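PDB 6DLH: alpha-1,4-endofucoidanase from Mariniflexile fucanivorans, which hydrolyses internal alpha-1,4 linkages of fucoidan, a sulfated fucose polysaccharide, as a retaining glycoside hydrolase of family 107. Local coordinates for residues S150-A155 against A170-W175; N271-R276 against H294-A299; S440-E445 against T479-G484; F709-S714 against A722-N727. All blocks are in the same frame, centred on the assembly; numbering follows the deposited sequence.

Contact 1: residues S150-A155 against A170-W175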
loop_
_atom_site.group_PDB
_atom_site.type_symbol
_atom_site.label_atom_id
_atom_site.label_comp_id
_atom_site.label_asym_id
_atom_site.label_seq_id
_atom_site.Cartn_x
_atom_site.Cartn_y
_atom_site.Cartn_z
ATOM N N SER A 150 -6.011 -8.352 -13.371
ATOM C CA SER A 150 -5.839 -8.395 -14.815
ATOM C C SER A 150 -6.791 -7.432 -15.524
ATOM O O SER A 150 -6.465 -6.952 -16.606
ATOM C CB SER A 150 -5.983 -9.804 -15.334
ATOM O OG SER A 150 -4.863 -10.597 -14.956
ATOM N N TYR A 151 -7.949 -7.158 -14.905
ATOM C CA TYR A 151 -8.971 -6.276 -15.450
ATOM C C TYR A 151 -8.495 -4.825 -15.428
ATOM O O TYR A 151 -9.029 -3.998 -16.161
ATOM C CB TYR A 151 -10.286 -6.388 -14.673
ATOM C CG TYR A 151 -11.205 -7.496 -15.123
ATOM C CD1 TYR A 151 -12.109 -7.310 -16.161
ATOM C CD2 TYR A 151 -11.174 -8.739 -14.509
ATOM C CE1 TYR A 151 -12.951 -8.332 -16.580
ATOM C CE2 TYR A 151 -12.012 -9.769 -14.914
ATOM C CZ TYR A 151 -12.902 -9.569 -15.955
ATOM O OH TYR A 151 -13.725 -10.590 -16.347
ATOM N N ASN A 152 -7.527 -4.528 -14.549
ATOM C CA ASN A 152 -6.826 -3.254 -14.498
ATOM C C ASN A 152 -7.825 -2.096 -14.569
ATOM O O ASN A 152 -8.777 -2.063 -13.791
ATOM C CB ASN A 152 -5.621 -3.245 -15.446
ATOM C CG ASN A 152 -6.001 -3.304 -16.912
ATOM O OD1 ASN A 152 -6.358 -2.286 -17.508
ATOM N ND2 ASN A 152 -5.921 -4.486 -17.502
ATOM N N LEU A 153 -7.626 -1.176 -15.523
ATOM C CA LEU A 153 -8.400 0.057 -15.614
ATOM C C LEU A 153 -9.796 -0.178 -16.199
ATOM O O LEU A 153 -10.678 0.668 -16.044
ATOM C CB LEU A 153 -7.602 1.095 -16.415
ATOM C CG LEU A 153 -6.342 1.625 -15.726
ATOM C CD1 LEU A 153 -5.393 2.262 -16.727
ATOM C CD2 LEU A 153 -6.688 2.603 -14.609
ATOM N N LEU A 154 -10.008 -1.334 -16.841
ATOM C CA LEU A 154 -11.322 -1.693 -17.360
ATOM C C LEU A 154 -12.289 -1.942 -16.206
ATOM O O LEU A 154 -11.867 -2.166 -15.073
ATOM C CB LEU A 154 -11.211 -2.933 -18.252
ATOM C CG LEU A 154 -10.634 -2.720 -19.653
ATOM C CD1 LEU A 154 -10.975 -1.339 -20.202
ATOM C CD2 LEU A 154 -9.133 -2.948 -19.677
ATOM N N ALA A 155 -13.589 -1.898 -16.514
ATOM C CA ALA A 155 -14.627 -2.178 -15.537
ATOM C C ALA A 155 -15.024 -3.652 -15.614
ATOM O O ALA A 155 -15.404 -4.144 -16.674
ATOM C CB ALA A 155 -15.813 -1.274 -15.766
ATOM N N ALA A 170 -14.382 4.474 -18.386
ATOM C CA ALA A 170 -14.768 5.163 -19.612
ATOM C C ALA A 170 -13.584 5.946 -20.176
ATOM O O ALA A 170 -13.205 5.750 -21.330
ATOM C CB ALA A 170 -15.960 6.058 -19.351
ATOM N N ARG A 171 -12.976 6.795 -19.335
ATOM C CA ARG A 171 -11.956 7.729 -19.783
ATOM C C ARG A 171 -10.695 6.995 -20.231
ATOM O O ARG A 171 -9.985 7.473 -21.115
ATOM C CB ARG A 171 -11.654 8.787 -18.715
ATOM C CG ARG A 171 -12.787 9.772 -18.470
ATOM C CD ARG A 171 -12.403 10.835 -17.457
ATOM N NE ARG A 171 -13.563 11.498 -16.876
ATOM C CZ ARG A 171 -13.525 12.324 -15.832
ATOM N NH1 ARG A 171 -14.637 12.898 -15.403
ATOM N NH2 ARG A 171 -12.381 12.573 -15.217
ATOM N N TRP A 172 -10.406 5.849 -19.603
ATOM C CA TRP A 172 -9.236 5.070 -19.986
ATOM C C TRP A 172 -9.385 4.584 -21.424
ATOM O O TRP A 172 -8.456 4.712 -22.219
ATOM C CB TRP A 172 -9.000 3.896 -19.024
ATOM C CG TRP A 172 -8.109 2.826 -19.582
ATOM C CD1 TRP A 172 -8.448 1.527 -19.832
ATOM C CD2 TRP A 172 -6.732 2.959 -19.980
ATOM N NE1 TRP A 172 -7.375 0.839 -20.334
ATOM C CE2 TRP A 172 -6.311 1.691 -20.444
ATOM C CE3 TRP A 172 -5.809 4.011 -19.976
ATOM C CZ2 TRP A 172 -5.013 1.454 -20.895
ATOM C CZ3 TRP A 172 -4.529 3.778 -20.435
ATOM C CH2 TRP A 172 -4.137 2.515 -20.885
ATOM N N MET A 173 -10.556 3.999 -21.718
ATOM C CA MET A 173 -10.901 3.544 -23.057
ATOM C C MET A 173 -10.859 4.736 -24.015
ATOM O O MET A 173 -10.255 4.649 -25.082
ATOM C CB MET A 173 -12.296 2.908 -23.072
ATOM C CG MET A 173 -12.338 1.476 -22.549
ATOM S SD MET A 173 -13.995 1.066 -21.938
ATOM C CE MET A 173 -14.095 -0.671 -22.352
ATOM N N GLU A 174 -11.470 5.855 -23.592
ATOM C CA GLU A 174 -11.471 7.105 -24.338
ATOM C C GLU A 174 -10.046 7.477 -24.739
ATOM O O GLU A 174 -9.784 7.747 -25.910
ATOM C CB GLU A 174 -12.097 8.230 -23.512
ATOM C CG GLU A 174 -12.885 9.225 -24.342
ATOM C CD GLU A 174 -14.283 8.736 -24.686
ATOM O OE1 GLU A 174 -14.499 8.345 -25.852
ATOM O OE2 GLU A 174 -15.151 8.739 -23.784
ATOM N N TRP A 175 -9.128 7.472 -23.762
ATOM C CA TRP A 175 -7.739 7.836 -24.001
ATOM C C TRP A 175 -7.121 6.911 -25.046
ATOM O O TRP A 175 -6.193 7.301 -25.756
ATOM C CB TRP A 175 -6.925 7.818 -22.698
ATOM C CG TRP A 175 -5.476 8.156 -22.899
ATOM C CD1 TRP A 175 -4.918 9.399 -22.837
ATOM C CD2 TRP A 175 -4.399 7.253 -23.230
ATOM N NE1 TRP A 175 -3.574 9.333 -23.095
ATOM C CE2 TRP A 175 -3.224 8.030 -23.338
ATOM C CE3 TRP A 175 -4.303 5.870 -23.433
ATOM C CZ2 TRP A 175 -1.980 7.475 -23.637
ATOM C CZ3 TRP A 175 -3.073 5.319 -23.727
ATOM C CH2 TRP A 175 -1.927 6.113 -23.828
#
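Asn152 OD1 accepts Leu153 N-H, with 2.6 Å between that N and OD1, and the same oxygen stands obliquely to the indole of Trp172, too far for a bond. The donor stands above the carbonyl plane and meets the C=O at only 97°. The other end of the amide, Asn152 ND2, gives a bent bond of 2.7 Å to Ser150 O, so both ends tie the side chain to its own loop and fix its rotation. Asn152 has a positive phi, which fits its place in the type II' turn from Tyr151 to Leu154.

The turn presents Leu153 and Leu154 to the helix. Leu153 covers one face of the indole: its CB lies 3.7 Å from the centroid of the Trp172 five-membered ring, a CH-pi contact only 20° off the normal, and its CD1 reaches the ring fusion, 3.6 Å from Trp172 CD2. Leu154 CD1 instead comes in plane at the ring edge, 3.8 Å from Trp172 CD1, and also touches Met173 CE at 3.8 Å. Trp172 carries its indole anti to its backbone N (chi1 162°), which swings the ring from the helix onto the loop. An alanine here is likely to open a gap under Leu153 and leave Leu154 CD1 with Met173 alone across this interface. Cys203 of helix 198-216 and Ile101 of helix 100-104 also pack on Trp172. Loop 150-155 follows strand 143-149 and precedes helix 168-176, a strand-to-helix connection consistent with the parallel beta/alpha barrel of the catalytic domain.

Contact 2: residues N271-R276 against H294-A299; sequences NSVGDR and HPFGGA
Val273 CG2 sits almost exactly over the middle of the Phe296 ring, 3.4 Å from its centroid and 6° off the normal, and this CH-pi contact is the tight part of the interface. All six ring carbons lie at nearly equal range from that one methyl. The torsion of Val273 (CG2 anti to the backbone N, CG1 between N and the carbonyl carbon at chi1 68°) sends CG2 inward, where it also meets His294 O at 3.5 Å, while CG1 grazes only the rim at Phe296 CD1.

Backbone completes the wrap around the far end of the ring. Gly274 O approaches Phe296 CE1 obliquely at 3.6 Å, and Asp275 C lies near the ring plane beside Phe296 CZ at 3.8 Å. Both segments belong to the long, irregular connection between strand 266-269 and helix 307-321 of the parallel beta/alpha domain, so the loop is folding back upon itself; Asn312 of that helix accepts the N-H of Phe296 through its OD1.

Away from the ring the packing thins. A water bridges the backbones where side chains do not meet: it accepts from His294 N at 2.9 Å and donates only weakly to Ser272 O. The imidazole makes its own local bond, His294 ND1 to Pro295 O at 3.0 Å, with the donor on a lone pair of the carbonyl, and its ring meets Trp351 at an angle of about 50° between planes. On the exposed side, Arg276 lays its CB 4.3 Å from Phe296 CE1 but sends its guanidinium away; the CB of Asp275 points away from the other segment, and its OD1 takes the backbone N-H of Glu277.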
loop_
_atom_site.group_PDB
_atom_site.type_symbol
_atom_site.label_atom_id
_atom_site.label_comp_id
_atom_site.label_asym_id
_atom_site.label_seq_id
_atom_site.Cartn_x
_atom_site.Cartn_y
_atom_site.Cartn_z
ATOM N N ASN A 271 -5.181 -18.544 -13.515
ATOM C CA ASN A 271 -6.066 -19.207 -14.465
ATOM C C ASN A 271 -6.899 -20.270 -13.745
ATOM O O ASN A 271 -7.234 -21.306 -14.327
ATOM C CB ASN A 271 -5.297 -19.792 -15.654
ATOM C CG ASN A 271 -4.629 -18.748 -16.527
ATOM O OD1 ASN A 271 -5.241 -17.741 -16.881
ATOM N ND2 ASN A 271 -3.368 -18.971 -16.860
ATOM N N SER A 272 -7.251 -19.988 -12.481
ATOM C CA SER A 272 -8.141 -20.813 -11.676
ATOM C C SER A 272 -7.396 -21.965 -11.003
ATOM O O SER A 272 -6.270 -22.308 -11.368
ATOM C CB SER A 272 -9.336 -21.310 -12.463
ATOM O OG SER A 272 -10.155 -20.218 -12.855
ATOM N N VAL A 273 -8.060 -22.551 -10.001
ATOM C CA VAL A 273 -7.542 -23.694 -9.265
ATOM C C VAL A 273 -7.475 -24.902 -10.204
ATOM O O VAL A 273 -8.222 -24.982 -11.177
ATOM C CB VAL A 273 -8.400 -23.975 -8.015
ATOM C CG1 VAL A 273 -9.801 -24.485 -8.359
ATOM C CG2 VAL A 273 -7.702 -24.904 -7.033
ATOM N N GLY A 274 -6.555 -25.831 -9.914
ATOM C CA GLY A 274 -6.454 -27.068 -10.673
ATOM C C GLY A 274 -7.494 -28.104 -10.252
ATOM O O GLY A 274 -8.658 -27.777 -10.036
ATOM N N ASP A 275 -7.037 -29.349 -10.096
ATOM C CA ASP A 275 -7.900 -30.514 -9.989
ATOM C C ASP A 275 -7.538 -31.325 -8.743
ATOM O O ASP A 275 -6.378 -31.692 -8.549
ATOM C CB ASP A 275 -7.780 -31.347 -11.269
ATOM C CG ASP A 275 -8.505 -32.682 -11.250
ATOM O OD1 ASP A 275 -9.421 -32.861 -10.414
ATOM O OD2 ASP A 275 -8.155 -33.535 -12.087
ATOM N N ARG A 276 -8.557 -31.628 -7.925
ATOM C CA ARG A 276 -8.406 -32.421 -6.711
ATOM C C ARG A 276 -8.042 -33.866 -7.053
ATOM O O ARG A 276 -7.550 -34.599 -6.198
ATOM C CB ARG A 276 -9.705 -32.403 -5.895
ATOM C CG ARG A 276 -10.775 -33.362 -6.401
ATOM C CD ARG A 276 -12.129 -33.169 -5.739
ATOM N NE ARG A 276 -13.110 -34.127 -6.239
ATOM C CZ ARG A 276 -13.816 -33.972 -7.356
ATOM N NH1 ARG A 276 -13.794 -32.817 -8.006
ATOM N NH2 ARG A 276 -14.529 -34.980 -7.829
ATOM N N HIS A 294 -4.004 -20.290 -6.373
ATOM C CA HIS A 294 -5.225 -19.983 -5.648
ATOM C C HIS A 294 -5.742 -21.267 -4.992
ATOM O O HIS A 294 -5.717 -22.330 -5.609
ATOM C CB HIS A 294 -6.223 -19.402 -6.651
ATOM C CG HIS A 294 -7.438 -18.767 -6.067
ATOM N ND1 HIS A 294 -8.547 -19.506 -5.678
ATOM C CD2 HIS A 294 -7.762 -17.466 -5.883
ATOM C CE1 HIS A 294 -9.485 -18.688 -5.243
ATOM N NE2 HIS A 294 -9.031 -17.434 -5.362
ATOM N N PRO A 295 -6.204 -21.232 -3.722
ATOM C CA PRO A 295 -6.744 -22.429 -3.079
ATOM C C PRO A 295 -8.086 -22.888 -3.652
ATOM O O PRO A 295 -8.791 -22.123 -4.305
ATOM C CB PRO A 295 -6.883 -22.024 -1.602
ATOM C CG PRO A 295 -6.961 -20.517 -1.617
ATOM C CD PRO A 295 -6.179 -20.064 -2.832
ATOM N N PHE A 296 -8.431 -24.153 -3.394
ATOM C CA PHE A 296 -9.764 -24.652 -3.676
ATOM C C PHE A 296 -10.767 -23.964 -2.752
ATOM O O PHE A 296 -10.418 -23.546 -1.648
ATOM C CB PHE A 296 -9.808 -26.160 -3.447
ATOM C CG PHE A 296 -8.998 -26.977 -4.420
ATOM C CD1 PHE A 296 -9.582 -27.481 -5.574
ATOM C CD2 PHE A 296 -7.663 -27.264 -4.168
ATOM C CE1 PHE A 296 -8.840 -28.252 -6.458
ATOM C CE2 PHE A 296 -6.923 -28.033 -5.052
ATOM C CZ PHE A 296 -7.508 -28.521 -6.202
ATOM N N GLY A 297 -12.019 -23.870 -3.211
ATOM C CA GLY A 297 -13.074 -23.221 -2.449
ATOM C C GLY A 297 -13.242 -21.766 -2.871
ATOM O O GLY A 297 -12.352 -21.175 -3.472
ATOM N N GLY A 298 -14.398 -21.183 -2.560
ATOM C CA GLY A 298 -14.656 -19.845 -3.061
ATOM C C GLY A 298 -14.154 -18.775 -2.097
ATOM O O GLY A 298 -13.003 -18.798 -1.652
ATOM N N ALA A 299 -15.051 -17.831 -1.804
ATOM C CA ALA A 299 -14.840 -16.860 -0.750
ATOM C C ALA A 299 -14.929 -17.590 0.586
ATOM O O ALA A 299 -15.426 -18.714 0.658
ATOM C CB ALA A 299 -15.880 -15.767 -0.858
HETATM O O HOH W 1 -4.607 -20.116 -9.243
#

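Contact 3: residues S440-E445 against T479-G484; sequences SHNLVE and TWTLSG
Asn442 reaches across to Thr479 and Thr481 on the neighbouring strand, and its side chain can be traced outward atom by atom. CB rests 3.8 Å from the methyl Thr479 CG2, and CG keeps much the same range to that methyl. At the tip the amide divides: Asn442 OD1 receives a hydrogen bond of 2.8 Å from Thr481 OG1, and Asn442 ND2 remains beside Thr479 CG2 at 4.0 Å. The hydroxyl approaches from above the carbonyl plane, 43° out of it. With CG anti to its carbonyl carbon (chi1 -68°), Asn442 lies side by side with Thr481, pointing the same way.

Beneath these side chains run the bonds of an antiparallel pair. His441 with Leu482 and Leu443 with Trp480 are hydrogen-bonded pairs, joined by four N-H to O links; the shortest is 2.7 Å, from Leu443 N to Trp480 O. The intervening Asn442-Thr481 pair is non-hydrogen-bonded, with CA atoms 4.4 Å apart, and Asn442 CA makes a CA-H to O contact of 3.2 Å with Trp480 O. Strand 479-484 is central in a three-stranded sheet, and Thr481 OG1 is also bonded to Thr475 OG1 of strand 471-476. A valine in its place would probably leave both Asn442 OD1 and the Thr475 hydroxyl without this mate.

The sheet is two-faced. The buried Leu443, Trp480 and Leu482 make one side, shared with His441, mostly apolar. Ser440, Asn442, Val444, Thr479, Thr481 and Ser483 form the mostly polar side, where Thr481 OG1 links Asn442 OD1 on one strand of this putative Ig domain with Thr475 OG1 on the other.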
loop_
_atom_site.group_PDB
_atom_site.type_symbol
_atom_site.label_atom_id
_atom_site.label_comp_id
_atom_site.label_asym_id
_atom_site.label_seq_id
_atom_site.Cartn_x
_atom_site.Cartn_y
_atom_site.Cartn_z
ATOM N N SER A 440 29.859 2.179 11.031
ATOM C CA SER A 440 29.605 1.212 12.091
ATOM C C SER A 440 28.271 0.486 11.893
ATOM O O SER A 440 27.214 1.113 11.905
ATOM C CB SER A 440 29.654 1.877 13.435
ATOM O OG SER A 440 29.977 0.931 14.436
ATOM N N HIS A 441 28.332 -0.847 11.759
ATOM C CA HIS A 441 27.141 -1.681 11.660
ATOM C C HIS A 441 27.338 -3.005 12.393
ATOM O O HIS A 441 28.339 -3.690 12.200
ATOM C CB HIS A 441 26.731 -1.914 10.199
ATOM C CG HIS A 441 25.464 -2.697 10.061
ATOM N ND1 HIS A 441 24.215 -2.113 10.176
ATOM C CD2 HIS A 441 25.244 -4.011 9.826
ATOM C CE1 HIS A 441 23.283 -3.033 10.022
ATOM N NE2 HIS A 441 23.890 -4.204 9.808
ATOM N N ASN A 442 26.346 -3.356 13.218
ATOM C CA ASN A 442 26.352 -4.585 13.996
ATOM C C ASN A 442 25.628 -5.696 13.233
ATOM O O ASN A 442 24.619 -5.456 12.581
ATOM C CB ASN A 442 25.710 -4.357 15.366
ATOM C CG ASN A 442 26.536 -3.456 16.262
ATOM O OD1 ASN A 442 27.703 -3.189 15.972
ATOM N ND2 ASN A 442 25.948 -2.987 17.354
ATOM N N LEU A 443 26.161 -6.918 13.326
ATOM C CA LEU A 443 25.489 -8.127 12.870
ATOM C C LEU A 443 25.306 -9.030 14.087
ATOM O O LEU A 443 26.256 -9.253 14.841
ATOM C CB LEU A 443 26.325 -8.818 11.788
ATOM C CG LEU A 443 26.448 -8.098 10.443
ATOM C CD1 LEU A 443 27.179 -8.975 9.444
ATOM C CD2 LEU A 443 25.085 -7.705 9.876
ATOM N N VAL A 444 24.070 -9.500 14.301
ATOM C CA VAL A 444 23.719 -10.021 15.614
ATOM C C VAL A 444 23.240 -11.466 15.495
ATOM O O VAL A 444 22.352 -11.766 14.700
ATOM C CB VAL A 444 22.695 -9.110 16.321
ATOM C CG1 VAL A 444 22.282 -9.648 17.688
ATOM C CG2 VAL A 444 23.218 -7.686 16.444
ATOM N N GLU A 445 23.868 -12.346 16.284
ATOM C CA GLU A 445 23.474 -13.740 16.389
ATOM C C GLU A 445 22.017 -13.815 16.850
ATOM O O GLU A 445 21.618 -13.148 17.809
ATOM C CB GLU A 445 24.427 -14.475 17.334
ATOM C CG GLU A 445 24.237 -15.983 17.333
ATOM C CD GLU A 445 25.027 -16.760 18.374
ATOM O OE1 GLU A 445 25.706 -16.124 19.214
ATOM O OE2 GLU A 445 24.974 -18.006 18.341
ATOM N N THR A 479 27.584 -10.388 19.013
ATOM C CA THR A 479 27.525 -9.214 18.158
ATOM C C THR A 479 28.872 -8.997 17.472
ATOM O O THR A 479 29.902 -8.882 18.133
ATOM C CB THR A 479 27.088 -7.971 18.940
ATOM O OG1 THR A 479 25.803 -8.269 19.485
ATOM C CG2 THR A 479 27.015 -6.726 18.080
ATOM N N TRP A 480 28.843 -8.958 16.137
ATOM C CA TRP A 480 29.993 -8.551 15.348
ATOM C C TRP A 480 29.739 -7.151 14.798
ATOM O O TRP A 480 28.591 -6.770 14.569
ATOM C CB TRP A 480 30.292 -9.569 14.240
ATOM C CG TRP A 480 30.980 -10.797 14.757
ATOM C CD1 TRP A 480 32.314 -11.083 14.691
ATOM C CD2 TRP A 480 30.368 -11.898 15.457
ATOM N NE1 TRP A 480 32.574 -12.284 15.294
ATOM C CE2 TRP A 480 31.402 -12.808 15.775
ATOM C CE3 TRP A 480 29.055 -12.203 15.847
ATOM C CZ2 TRP A 480 31.159 -14.003 16.457
ATOM C CZ3 TRP A 480 28.815 -13.384 16.521
ATOM C CH2 TRP A 480 29.855 -14.273 16.817
ATOM N N THR A 481 30.822 -6.389 14.621
ATOM C CA THR A 481 30.745 -5.013 14.156
ATOM C C THR A 481 31.684 -4.828 12.972
ATOM O O THR A 481 32.849 -5.213 13.022
ATOM C CB THR A 481 31.090 -4.032 15.282
ATOM O OG1 THR A 481 30.241 -4.373 16.377
ATOM C CG2 THR A 481 30.890 -2.579 14.904
ATOM N N LEU A 482 31.127 -4.258 11.903
ATOM C CA LEU A 482 31.870 -3.749 10.768
ATOM C C LEU A 482 32.061 -2.256 11.012
ATOM O O LEU A 482 31.080 -1.512 11.103
ATOM C CB LEU A 482 31.032 -3.981 9.507
ATOM C CG LEU A 482 31.195 -5.331 8.810
ATOM C CD1 LEU A 482 30.867 -6.497 9.736
ATOM C CD2 LEU A 482 30.331 -5.382 7.558
ATOM N N SER A 483 33.325 -1.838 11.158
ATOM C CA SER A 483 33.600 -0.446 11.472
ATOM C C SER A 483 34.935 0.008 10.888
ATOM O O SER A 483 35.778 -0.804 10.509
ATOM C CB SER A 483 33.495 -0.161 12.962
ATOM O OG SER A 483 34.566 -0.752 13.683
ATOM N N GLY A 484 35.086 1.334 10.848
ATOM C CA GLY A 484 36.229 2.034 10.292
ATOM C C GLY A 484 35.810 3.433 9.850
ATOM O O GLY A 484 34.668 3.833 10.075
#

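Contact 4: residues F709-S714 against A722-N727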
loop_
_atom_site.group_PDB
_atom_site.type_symbol
_atom_site.label_atom_id
_atom_site.label_comp_id
_atom_site.label_asym_id
_atom_site.label_seq_id
_atom_site.Cartn_x
_atom_site.Cartn_y
_atom_site.Cartn_z
ATOM N N PHE A 709 -40.733 26.532 9.655
ATOM C CA PHE A 709 -40.126 26.866 10.934
ATOM C C PHE A 709 -39.125 28.001 10.742
ATOM O O PHE A 709 -38.647 28.229 9.634
ATOM C CB PHE A 709 -39.389 25.659 11.523
ATOM C CG PHE A 709 -40.231 24.423 11.721
ATOM C CD1 PHE A 709 -40.460 23.543 10.670
ATOM C CD2 PHE A 709 -40.790 24.136 12.957
ATOM C CE1 PHE A 709 -41.235 22.408 10.852
ATOM C CE2 PHE A 709 -41.566 23.000 13.136
ATOM C CZ PHE A 709 -41.785 22.138 12.086
ATOM N N THR A 710 -38.804 28.705 11.831
ATOM C CA THR A 710 -37.760 29.715 11.769
ATOM C C THR A 710 -36.780 29.481 12.918
ATOM O O THR A 710 -37.183 29.128 14.027
ATOM C CB THR A 710 -38.339 31.140 11.690
ATOM O OG1 THR A 710 -38.888 31.499 12.960
ATOM C CG2 THR A 710 -39.391 31.306 10.611
ATOM N N PHE A 711 -35.489 29.675 12.632
ATOM C CA PHE A 711 -34.445 29.424 13.610
ATOM C C PHE A 711 -33.465 30.591 13.620
ATOM O O PHE A 711 -33.176 31.182 12.585
ATOM C CB PHE A 711 -33.754 28.077 13.345
ATOM C CG PHE A 711 -34.577 26.861 13.705
ATOM C CD1 PHE A 711 -35.430 26.275 12.779
ATOM C CD2 PHE A 711 -34.512 26.306 14.977
ATOM C CE1 PHE A 711 -36.187 25.161 13.113
ATOM C CE2 PHE A 711 -35.274 25.194 15.312
ATOM C CZ PHE A 711 -36.115 24.625 14.378
ATOM N N ASN A 712 -32.950 30.906 14.808
ATOM C CA ASN A 712 -32.065 32.047 14.938
ATOM C C ASN A 712 -30.666 31.571 15.319
ATOM O O ASN A 712 -30.509 30.712 16.184
ATOM C CB ASN A 712 -32.652 33.147 15.831
ATOM C CG ASN A 712 -31.709 34.320 15.998
ATOM O OD1 ASN A 712 -31.814 35.316 15.282
ATOM N ND2 ASN A 712 -30.760 34.198 16.914
ATOM N N LEU A 713 -29.672 32.182 14.665
ATOM C CA LEU A 713 -28.267 31.839 14.776
ATOM C C LEU A 713 -27.504 33.096 15.201
ATOM O O LEU A 713 -27.441 34.058 14.439
ATOM C CB LEU A 713 -27.869 31.351 13.379
ATOM C CG LEU A 713 -26.420 30.929 13.158
ATOM C CD1 LEU A 713 -26.070 29.692 13.977
ATOM C CD2 LEU A 713 -26.189 30.672 11.677
ATOM N N SER A 714 -26.914 33.090 16.408
ATOM C CA SER A 714 -26.735 34.350 17.119
ATOM C C SER A 714 -25.289 34.727 17.448
ATOM O O SER A 714 -25.014 35.911 17.631
ATOM C CB SER A 714 -27.610 34.422 18.347
ATOM O OG SER A 714 -27.027 33.711 19.433
ATOM N N ALA A 722 -33.170 31.965 9.702
ATOM C CA ALA A 722 -33.439 31.228 8.481
ATOM C C ALA A 722 -34.764 30.485 8.632
ATOM O O ALA A 722 -35.243 30.285 9.751
ATOM C CB ALA A 722 -32.297 30.276 8.203
ATOM N N GLU A 723 -35.339 30.089 7.490
ATOM C CA GLU A 723 -36.512 29.230 7.451
ATOM C C GLU A 723 -36.084 27.782 7.186
ATOM O O GLU A 723 -35.243 27.524 6.323
ATOM C CB GLU A 723 -37.475 29.724 6.371
ATOM C CG GLU A 723 -38.669 28.812 6.168
ATOM C CD GLU A 723 -39.587 29.175 5.015
ATOM O OE1 GLU A 723 -39.477 30.301 4.509
ATOM O OE2 GLU A 723 -40.410 28.326 4.624
ATOM N N ILE A 724 -36.678 26.845 7.942
ATOM C CA ILE A 724 -36.561 25.412 7.704
ATOM C C ILE A 724 -37.933 24.877 7.288
ATOM O O ILE A 724 -38.922 25.106 7.978
ATOM C CB ILE A 724 -36.008 24.690 8.954
ATOM C CG1 ILE A 724 -34.492 24.857 9.112
ATOM C CG2 ILE A 724 -36.390 23.215 8.946
ATOM C CD1 ILE A 724 -34.037 26.230 9.550
ATOM N N LEU A 725 -37.973 24.151 6.162
ATOM C CA LEU A 725 -39.202 23.682 5.536
ATOM C C LEU A 725 -39.148 22.158 5.403
ATOM O O LEU A 725 -38.301 21.623 4.689
ATOM C CB LEU A 725 -39.306 24.363 4.166
ATOM C CG LEU A 725 -40.452 23.924 3.251
ATOM C CD1 LEU A 725 -41.769 24.543 3.698
ATOM C CD2 LEU A 725 -40.166 24.314 1.806
ATOM N N ILE A 726 -40.051 21.469 6.115
ATOM C CA ILE A 726 -40.165 20.017 6.084
ATOM C C ILE A 726 -41.564 19.645 5.604
ATOM O O ILE A 726 -42.557 20.039 6.214
ATOM C CB ILE A 726 -39.897 19.393 7.471
ATOM C CG1 ILE A 726 -38.482 19.669 7.982
ATOM C CG2 ILE A 726 -40.202 17.902 7.454
ATOM C CD1 ILE A 726 -38.327 19.491 9.477
ATOM N N ASN A 727 -41.620 18.859 4.525
ATOM C CA ASN A 727 -42.849 18.221 4.086
ATOM C C ASN A 727 -43.083 16.952 4.905
ATOM O O ASN A 727 -42.232 16.064 4.938
ATOM C CB ASN A 727 -42.802 17.886 2.594
ATOM C CG ASN A 727 -44.139 17.407 2.076
ATOM O OD1 ASN A 727 -45.116 17.388 2.819
ATOM N ND2 ASN A 727 -44.196 17.029 0.810
#
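Two arms of the beta hairpin formed by strands 705-713 and 720-729 meet here, with Phe709 paired to Ile724 and Phe711 to Ala722. Both are antiparallel hydrogen-bonded pairs: Phe709 N to Ile724 O and Ile724 N to Phe709 O are each 2.9 Å, while Phe711 N to Ala722 O and Ala722 N to Phe711 O are each 3.0 Å. The strand directions differ by 142°, so the ribbon is clearly twisted. Between these pairs, Glu723 CA comes within 3.2 Å of Phe709 O, a CA-H to O contact.

On the apolar face the Phe711 side chain crosses Ile724 at about a right angle, Phe711 CD1 meeting Ile724 CD1 at 3.5 Å. Phe709 turns its ring edge to the backbone instead: Ile724 O lies in the ring plane, 3.5 Å from Phe709 CD1. The neighbouring ring atom, Phe709 CE1, is 4.3 Å from Ile726 CD1.

Thr710 OG1 is bonded to the hydroxyls of Thr677 and Ser678. With Phe709, Phe711, Ala722 and Ile724 on the buried face and Thr710 and Glu723 on the other, the hairpin has an alternation consistent with the putative Ig-like beta-sandwich domain.

The four contacts follow one another along the chain without overlap. Contacts 1 and 2 belong to the domain built on the seven-stranded parallel sheet: contact 1 joins the loop after strand 143-149 to helix 168-176, and contact 2 lies within the loop after strand 266-269, their centres about 27 Å apart. Contacts 3 and 4 each pair two antiparallel strands, with centres about 72 Å apart on opposite sides of the chain's centre. Contact 3 is about 51 Å and contact 4 about 47 Å from contact 1, centre to centre. No two contacts touch; 1 and 2 share the domain of the parallel sheet, whereas 3 and 4 lie in two different putative Ig domains further along the chain.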